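Local coordinates for putative capsular polysaccharide biosynthesis protein (Streptococcus pneumoniae serotype 4, PDB 6EWQ) that probably acts as a pyridoxal phosphate-dependent transaminase of the DegT/DnrJ/EryC1 family in capsular polysaccharide biosynthesis, at residues Thr42-Arg47 against Leu273-Leu278; Val59-Ala64 against Tyr262-Thr267; Phe199-Val204 against Gly212-Trp217. One frame throughout, in Å; residues are numbered along the deposited sequence.

Contact 1 of 3, residues Thr42-Arg47 against Leu273-Leu278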
# COMPACT_ATOMS: atom_id res chain seq x y z
N THR A 42 14.02 6.68 5.92
CA THR A 42 12.65 6.82 6.32
C THR A 42 12.62 7.31 7.73
O THR A 42 11.89 8.23 8.01
CB THR A 42 11.82 5.51 6.17
OG1 THR A 42 12.02 4.97 4.86
CG2 THR A 42 10.36 5.79 6.34
N LYS A 43 13.44 6.74 8.62
CA LYS A 43 13.47 7.22 10.03
C LYS A 43 13.88 8.70 10.05
O LYS A 43 13.27 9.51 10.76
CB LYS A 43 14.39 6.39 10.95
CG LYS A 43 14.24 4.87 10.92
CD LYS A 43 12.85 4.37 11.30
CE LYS A 43 12.40 3.17 10.44
NZ LYS A 43 10.95 2.84 10.64
N GLU A 44 14.91 9.05 9.26
CA GLU A 44 15.37 10.42 9.20
C GLU A 44 14.29 11.35 8.65
O GLU A 44 14.07 12.44 9.21
CB GLU A 44 16.68 10.52 8.40
CG GLU A 44 17.34 11.92 8.32
CD GLU A 44 17.61 12.61 9.66
OE1 GLU A 44 17.75 11.93 10.72
OE2 GLU A 44 17.70 13.87 9.65
N LEU A 45 13.58 10.92 7.61
CA LEU A 45 12.46 11.71 7.09
C LEU A 45 11.41 11.98 8.16
O LEU A 45 10.95 13.11 8.30
CB LEU A 45 11.79 11.05 5.88
CG LEU A 45 10.68 11.85 5.19
CD1 LEU A 45 11.05 13.32 4.94
CD2 LEU A 45 10.29 11.24 3.87
N GLU A 46 11.04 10.94 8.89
CA GLU A 46 10.03 11.07 9.95
C GLU A 46 10.48 12.08 10.98
O GLU A 46 9.71 12.95 11.36
CB GLU A 46 9.75 9.71 10.60
CG GLU A 46 9.05 8.71 9.68
CD GLU A 46 8.99 7.28 10.24
OE1 GLU A 46 9.75 6.90 11.19
OE2 GLU A 46 8.12 6.50 9.75
N ARG A 47 11.74 11.96 11.42
CA ARG A 47 12.34 12.93 12.36
C ARG A 47 12.22 14.35 11.81
O ARG A 47 11.66 15.21 12.49
CB ARG A 47 13.80 12.62 12.64
CG ARG A 47 14.04 11.76 13.85
CD ARG A 47 15.53 11.69 14.22
NE ARG A 47 16.37 11.15 13.12
CZ ARG A 47 16.48 9.85 12.79
NH1 ARG A 47 15.80 8.92 13.44
NH2 ARG A 47 17.29 9.48 11.78
N LEU A 273 13.59 10.88 -1.85
CA LEU A 273 12.85 11.98 -2.51
C LEU A 273 12.41 12.99 -1.48
O LEU A 273 12.77 14.16 -1.61
CB LEU A 273 11.64 11.47 -3.30
CG LEU A 273 11.96 10.51 -4.46
CD1 LEU A 273 10.66 9.96 -5.04
CD2 LEU A 273 12.78 11.20 -5.54
N GLY A 274 11.72 12.50 -0.45
CA GLY A 274 11.21 13.32 0.64
C GLY A 274 12.24 14.15 1.38
O GLY A 274 12.02 15.31 1.66
N LEU A 275 13.39 13.58 1.65
CA LEU A 275 14.45 14.35 2.29
C LEU A 275 14.86 15.59 1.51
O LEU A 275 14.94 16.67 2.07
CB LEU A 275 15.68 13.49 2.55
CG LEU A 275 15.45 12.42 3.64
CD1 LEU A 275 16.57 11.39 3.57
CD2 LEU A 275 15.33 13.05 5.02
N VAL A 276 15.06 15.43 0.21
CA VAL A 276 15.46 16.52 -0.68
C VAL A 276 14.34 17.52 -0.90
O VAL A 276 14.57 18.71 -0.85
CB VAL A 276 15.91 15.93 -2.02
CG1 VAL A 276 16.04 17.01 -3.07
CG2 VAL A 276 17.23 15.17 -1.85
N GLN A 277 13.11 17.03 -1.15
CA GLN A 277 11.91 17.89 -1.28
C GLN A 277 11.78 18.81 -0.08
O GLN A 277 11.42 19.99 -0.23
CB GLN A 277 10.62 17.06 -1.38
CG GLN A 277 10.42 16.32 -2.69
CD GLN A 277 9.74 17.14 -3.77
OE1 GLN A 277 8.54 17.51 -3.63
NE2 GLN A 277 10.47 17.45 -4.85
N LEU A 278 12.02 18.24 1.10
CA LEU A 278 11.84 18.97 2.36
C LEU A 278 12.89 20.05 2.50
O LEU A 278 12.59 21.12 3.04
CB LEU A 278 11.91 18.01 3.55
CG LEU A 278 11.66 18.59 4.92
CD1 LEU A 278 10.32 19.30 5.02
CD2 LEU A 278 11.71 17.48 5.93
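Glu44 OE1 is gripped by two nitrogens of Arg47, while the CG of the same glutamate lies 4.0 Å from Leu275 CD2 on the facing helix. The grip is side-on: Arg47 NH2 reaches Glu44 OE1 at 2.7 Å and Arg47 NE meets that oxygen at 2.9 Å. The oxygen sits close to the guanidinium plane; NH2 meets the anti lone pair of OE1, whereas NE comes from above the carboxylate plane. A bend at chi2 (54°) brings the carboxylate to this salt bridge, and the aliphatic part of Glu44 crosses Leu275 at about a right angle. The two segments belong to helix 40-53 and the long helix 268-299 of the aminotransferase fold; their axes run 9.5 Å apart and only 32° from parallel. Between them Leu45 carries most of the apolar contact. With CG opposite its own backbone N (chi1 -175°), it sends both methyls to the bare backbone at Gly274, CD1 standing 3.8 Å from Gly274 C and CD2 4.0 Å from Gly274 CA. No CB stands in the way here, and Leu45 fills the place that one would take. Leu275 answers from the other helix: its CD2 branch lies against the backbone of Leu45, 3.8 Å from Leu45 CA. One turn further on, Leu278 points toward helix 40-53 and brings CD2 within 4.3 Å of Leu45 CD1. Leu278 also packs on Arg48, Leu49 and Tyr52, and Leu45 reaches Met266 and Ala271 besides.

Contact 2 of 3, residues Val59-Ala64 against Tyr262-Thr267. With PLP (pyridoxal-5'-phosphate), chain E.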
# COMPACT_ATOMS: atom_id res chain seq x y z
N VAL A 59 4.86 8.99 11.34
CA VAL A 59 4.95 7.66 10.70
C VAL A 59 4.80 7.84 9.19
O VAL A 59 3.80 8.34 8.71
CB VAL A 59 3.83 6.76 11.22
CG1 VAL A 59 3.99 5.36 10.67
CG2 VAL A 59 3.81 6.76 12.74
N CYS A 60 5.85 7.50 8.46
CA CYS A 60 5.87 7.65 7.00
C CYS A 60 5.35 6.35 6.42
O CYS A 60 5.78 5.26 6.81
CB CYS A 60 7.28 8.01 6.50
SG CYS A 60 7.65 9.79 6.71
N LEU A 61 4.40 6.48 5.51
CA LEU A 61 3.68 5.35 4.86
C LEU A 61 3.67 5.53 3.36
O LEU A 61 4.29 6.49 2.80
CB LEU A 61 2.26 5.30 5.43
CG LEU A 61 2.18 5.10 6.94
CD1 LEU A 61 0.73 5.25 7.41
CD2 LEU A 61 2.70 3.76 7.38
N ASN A 62 2.99 4.61 2.68
CA ASN A 62 2.97 4.59 1.23
C ASN A 62 1.84 5.39 0.57
O ASN A 62 1.82 5.50 -0.64
CB ASN A 62 2.92 3.17 0.63
CG ASN A 62 1.63 2.43 0.96
OD1 ASN A 62 0.64 3.03 1.40
ND2 ASN A 62 1.62 1.14 0.72
N SER A 63 0.93 5.92 1.37
CA SER A 63 -0.06 6.85 0.90
C SER A 63 -0.70 7.60 2.05
O SER A 63 -0.71 7.15 3.17
CB SER A 63 -1.16 6.09 0.11
OG SER A 63 -1.93 5.30 0.96
N ALA A 64 -1.30 8.74 1.76
CA ALA A 64 -2.18 9.40 2.73
C ALA A 64 -3.44 8.58 3.01
O ALA A 64 -3.97 8.62 4.12
CB ALA A 64 -2.59 10.79 2.26
N TYR A 262 -1.38 -4.88 8.01
CA TYR A 262 -1.44 -4.28 6.67
C TYR A 262 -0.03 -4.15 6.15
O TYR A 262 0.88 -4.69 6.75
CB TYR A 262 -2.26 -2.95 6.67
CG TYR A 262 -3.61 -3.24 7.21
CD1 TYR A 262 -4.63 -3.71 6.38
CD2 TYR A 262 -3.84 -3.19 8.58
CE1 TYR A 262 -5.87 -4.08 6.92
CE2 TYR A 262 -5.07 -3.53 9.11
CZ TYR A 262 -6.07 -3.99 8.29
OH TYR A 262 -7.26 -4.36 8.85
N LYS A 263 0.12 -3.47 5.01
CA LYS A 263 1.37 -3.46 4.29
C LYS A 263 1.41 -2.15 3.58
O LYS A 263 0.86 -2.02 2.49
CB LYS A 263 1.43 -4.63 3.33
CG LYS A 263 2.63 -4.61 2.36
CD LYS A 263 3.92 -4.91 3.08
CE LYS A 263 5.14 -4.47 2.29
NZ LYS A 263 6.35 -4.39 3.19
N CYS A 264 1.94 -1.15 4.28
CA CYS A 264 1.93 0.21 3.76
C CYS A 264 3.06 1.03 4.27
O CYS A 264 2.95 2.25 4.37
CB CYS A 264 0.61 0.90 4.04
SG CYS A 264 -0.01 0.80 5.73
N ASN A 265 4.19 0.37 4.50
CA ASN A 265 5.44 1.04 4.86
C ASN A 265 6.01 1.83 3.70
O ASN A 265 5.71 1.54 2.56
CB ASN A 265 6.50 0.03 5.34
CG ASN A 265 6.86 -1.00 4.28
OD1 ASN A 265 5.98 -1.75 3.78
ND2 ASN A 265 8.14 -1.10 3.97
N MET A 266 6.79 2.86 4.01
CA MET A 266 7.50 3.65 3.00
C MET A 266 8.91 3.08 2.79
O MET A 266 9.63 2.81 3.73
CB MET A 266 7.55 5.13 3.41
CG MET A 266 8.39 5.96 2.48
SD MET A 266 8.56 7.69 2.91
CE MET A 266 6.90 8.29 2.59
N THR A 267 9.34 3.02 1.52
CA THR A 267 10.66 2.61 1.20
C THR A 267 11.61 3.79 1.34
O THR A 267 11.20 4.94 1.17
CB THR A 267 10.77 2.15 -0.26
OG1 THR A 267 10.57 3.25 -1.16
CG2 THR A 267 9.76 1.06 -0.53
N1 PLP E . -7.29 13.48 0.49
C2 PLP E . -7.20 14.46 -0.47
C2A PLP E . -7.98 15.71 -0.27
C3 PLP E . -6.33 14.27 -1.66
O3 PLP E . -6.19 15.18 -2.64
C4 PLP E . -5.54 13.07 -1.84
C4A PLP E . -4.63 12.92 -3.11
C5 PLP E . -5.74 12.06 -0.72
C6 PLP E . -6.58 12.33 0.37
C5A PLP E . -5.02 10.73 -0.71
O4P PLP E . -3.72 10.90 -1.22
P PLP E . -2.82 9.63 -1.56
O1P PLP E . -3.07 9.46 -3.04
O2P PLP E . -3.46 8.54 -0.76
O3P PLP E . -1.46 10.15 -1.06
O HOH W 1 7.31 3.13 6.78
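Lys263 faces Asn62 through its backbone, Lys263 O lying 3.7 Å from Asn62 ND2. Its CB points away from Val59-Ala64; NZ bonds Asn265 OD1 at 2.7 Å and forms a salt bridge with Glu211 of the second subunit, close to a second bound PLP. Cys264 provides the one direct hydrogen bond between the segments: Asn62 N donates to Cys264 O at 2.9 Å, bent (136° at the hydrogen) and coming from above the carbonyl plane. The Asn62 amide lies along the same cysteine, with OD1 3.4 Å from Cys264 CB; chi1 of 65°, which sets CG between the backbone N and carbonyl carbon, puts it there. Asn265 has its CB directed away, and its carbonyl stands beside Asn62 CB. Met266 is then joined to Cys60 by a water, which accepts from Met266 N at 2.8 Å and donates to Cys60 O at 2.6 Å. Met266 points toward the strand: SD packs 3.8 Å from Cys60 CB, and the bend at chi3 (-70°) carries CE to Leu61 O. Thr267 caps helix 268-299 through Met270 N. Ser63 plays the same part for helix 64-75, at whose first turn Ala64 N donates to PLP O3P at 3.2 Å, the familiar use of a helix N-terminus to hold a phosphate. Around this junction, helix 40-53 packs on Cys60 and Met266, helix 64-75 on Leu61 and Cys264, and strand 213-217 pairs with Val59 and Leu61.

Contact 3 of 3, residues Phe199-Val204 against Gly212-Trp217. With PLP (pyridoxal-5'-phosphate), chain E.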
# COMPACT_ATOMS: atom_id res chain seq x y z
N PHE A 199 -0.89 13.30 5.81
CA PHE A 199 -0.37 14.08 4.68
C PHE A 199 -0.13 13.20 3.45
O PHE A 199 0.12 12.01 3.58
CB PHE A 199 0.98 14.71 5.03
CG PHE A 199 0.94 15.73 6.11
CD1 PHE A 199 0.52 17.03 5.84
CD2 PHE A 199 1.32 15.40 7.40
CE1 PHE A 199 0.49 18.00 6.85
CE2 PHE A 199 1.30 16.38 8.42
CZ PHE A 199 0.87 17.67 8.14
N SER A 200 -0.18 13.79 2.25
CA SER A 200 0.03 13.05 0.99
C SER A 200 1.25 13.58 0.29
O SER A 200 1.42 14.79 0.16
CB SER A 200 -1.19 13.16 0.06
OG SER A 200 -1.04 12.35 -1.06
N PHE A 201 2.07 12.66 -0.19
CA PHE A 201 3.27 12.98 -0.96
C PHE A 201 3.12 12.38 -2.35
O PHE A 201 4.10 11.99 -3.01
CB PHE A 201 4.51 12.42 -0.27
CG PHE A 201 4.58 12.68 1.22
CD1 PHE A 201 4.15 13.88 1.78
CD2 PHE A 201 5.16 11.71 2.08
CE1 PHE A 201 4.26 14.07 3.15
CE2 PHE A 201 5.29 11.92 3.45
CZ PHE A 201 4.83 13.09 3.98
N HIS A 202 1.89 12.28 -2.80
CA HIS A 202 1.58 11.77 -4.13
C HIS A 202 2.18 12.69 -5.21
O HIS A 202 2.46 13.87 -4.95
CB HIS A 202 0.06 11.67 -4.24
CG HIS A 202 -0.43 11.25 -5.57
ND1 HIS A 202 -0.69 12.15 -6.57
CD2 HIS A 202 -0.75 10.03 -6.05
CE1 HIS A 202 -1.16 11.50 -7.63
NE2 HIS A 202 -1.20 10.21 -7.33
N ALA A 203 2.45 12.13 -6.40
CA ALA A 203 3.07 12.88 -7.51
C ALA A 203 2.61 14.30 -7.73
O ALA A 203 3.45 15.16 -7.97
CB ALA A 203 2.95 12.11 -8.79
N VAL A 204 1.29 14.54 -7.65
CA VAL A 204 0.66 15.84 -7.95
C VAL A 204 0.58 16.80 -6.76
O VAL A 204 0.14 17.94 -6.93
CB VAL A 204 -0.76 15.71 -8.61
CG1 VAL A 204 -0.74 14.73 -9.79
CG2 VAL A 204 -1.86 15.27 -7.66
N GLY A 212 3.32 8.30 -1.55
CA GLY A 212 3.67 8.33 -0.16
C GLY A 212 2.75 9.17 0.66
O GLY A 212 1.81 9.81 0.16
N GLY A 213 3.01 9.14 1.96
CA GLY A 213 2.34 9.99 2.92
C GLY A 213 2.74 9.71 4.36
O GLY A 213 3.73 9.03 4.63
N SER A 214 2.02 10.33 5.29
CA SER A 214 2.40 10.22 6.72
C SER A 214 1.24 10.44 7.62
O SER A 214 0.27 11.08 7.24
CB SER A 214 3.52 11.22 7.09
OG SER A 214 3.03 12.54 7.00
N ALA A 215 1.32 9.83 8.80
CA ALA A 215 0.42 10.08 9.90
C ALA A 215 1.25 10.75 10.99
O ALA A 215 2.41 10.36 11.22
CB ALA A 215 -0.19 8.79 10.41
N THR A 216 0.66 11.74 11.65
CA THR A 216 1.25 12.38 12.84
C THR A 216 0.13 12.79 13.78
O THR A 216 -1.05 12.60 13.46
CB THR A 216 2.20 13.56 12.49
OG1 THR A 216 2.94 13.96 13.63
CG2 THR A 216 1.47 14.78 11.93
N TRP A 217 0.50 13.34 14.93
CA TRP A 217 -0.48 13.73 15.95
C TRP A 217 0.08 14.82 16.81
O TRP A 217 1.26 14.86 17.03
CB TRP A 217 -0.86 12.53 16.81
CG TRP A 217 0.28 11.82 17.45
CD1 TRP A 217 0.77 12.02 18.70
CD2 TRP A 217 1.03 10.72 16.89
NE1 TRP A 217 1.78 11.14 18.95
CE2 TRP A 217 1.98 10.34 17.86
CE3 TRP A 217 0.99 10.04 15.67
CZ2 TRP A 217 2.89 9.29 17.65
CZ3 TRP A 217 1.93 9.00 15.45
CH2 TRP A 217 2.85 8.63 16.45
N1 PLP E . -7.29 13.48 0.49
C2 PLP E . -7.20 14.46 -0.47
C2A PLP E . -7.98 15.71 -0.27
C3 PLP E . -6.33 14.27 -1.66
O3 PLP E . -6.19 15.18 -2.64
C4 PLP E . -5.54 13.07 -1.84
C4A PLP E . -4.63 12.92 -3.11
C5 PLP E . -5.74 12.06 -0.72
C6 PLP E . -6.58 12.33 0.37
C5A PLP E . -5.02 10.73 -0.71
O4P PLP E . -3.72 10.90 -1.22
P PLP E . -2.82 9.63 -1.56
O1P PLP E . -3.07 9.46 -3.04
O2P PLP E . -3.46 8.54 -0.76
O3P PLP E . -1.46 10.15 -1.06
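Phe199-Phe201 and Gly212-Ser214 run antiparallel: Phe199 N donates to Ser214 O at 2.9 Å, Ser214 N returns a bond to Phe199 O at 3.1 Å, and Phe201 N reaches Gly212 O at 2.9 Å. Ser200 and Gly213 form the non-hydrogen-bonded pair between them. Phe201 swings its ring across the glycines, so that Gly213 CA makes a CH-pi contact 3.8 Å from the Phe201 ring centroid, over one face and toward its rim. With no side chain on Gly213, Phe199 O can come in against its CA. Ser214 OG lies at the edge of the Phe199 ring, 3.4 Å from Phe199 CD2, and 3.6 Å from Phe201 CZ; chi1 of 67° places it where it touches both rings. Further along that edge, Thr216 CG2 packs 3.9 Å from Phe199 CE2, while its OG1 bonds Lys57 O. In the seven-stranded mixed sheet of fold type I aminotransferases, strand 213-217 is the one that runs against its neighbours. The loop joining it to strand 196-200 carries Lys205, the predicted cofactor lysine. Ser200 turns to the face opposite Phe199, to the PLP phosphate, where its hydroxyl is modelled too close to one oxygen for its bonding to be certain. Past the strand end, Val204 N donates to His202 ND1 at 3.3 Å, well out of the imidazole plane, and the ring lies near PLP O1P. Phe207 meets the Phe201 ring edge-to-face.

Helix 40-53 of contact 1 is followed in the chain by strand 58-61 of contact 2, and the two are tied by a probable hydrogen bond, Glu46 OE2 to Cys60 N at 2.8 Å. Contact 2 in turn shares the sheet with contact 3: Leu61 N meets Gly213 O at 2.8 Å and Val59 N meets Ala215 O at 2.8 Å. Contacts 2 and 3 both border the PLP phosphate, from the start of helix 64-75 and from the Ser200 strand end, and their centres lie about 9 Å apart. Contact 1 stands further back, with the Leu45 side chain about 13 Å from a bound PLP. Contacts 2 and 3 also meet the second subunit.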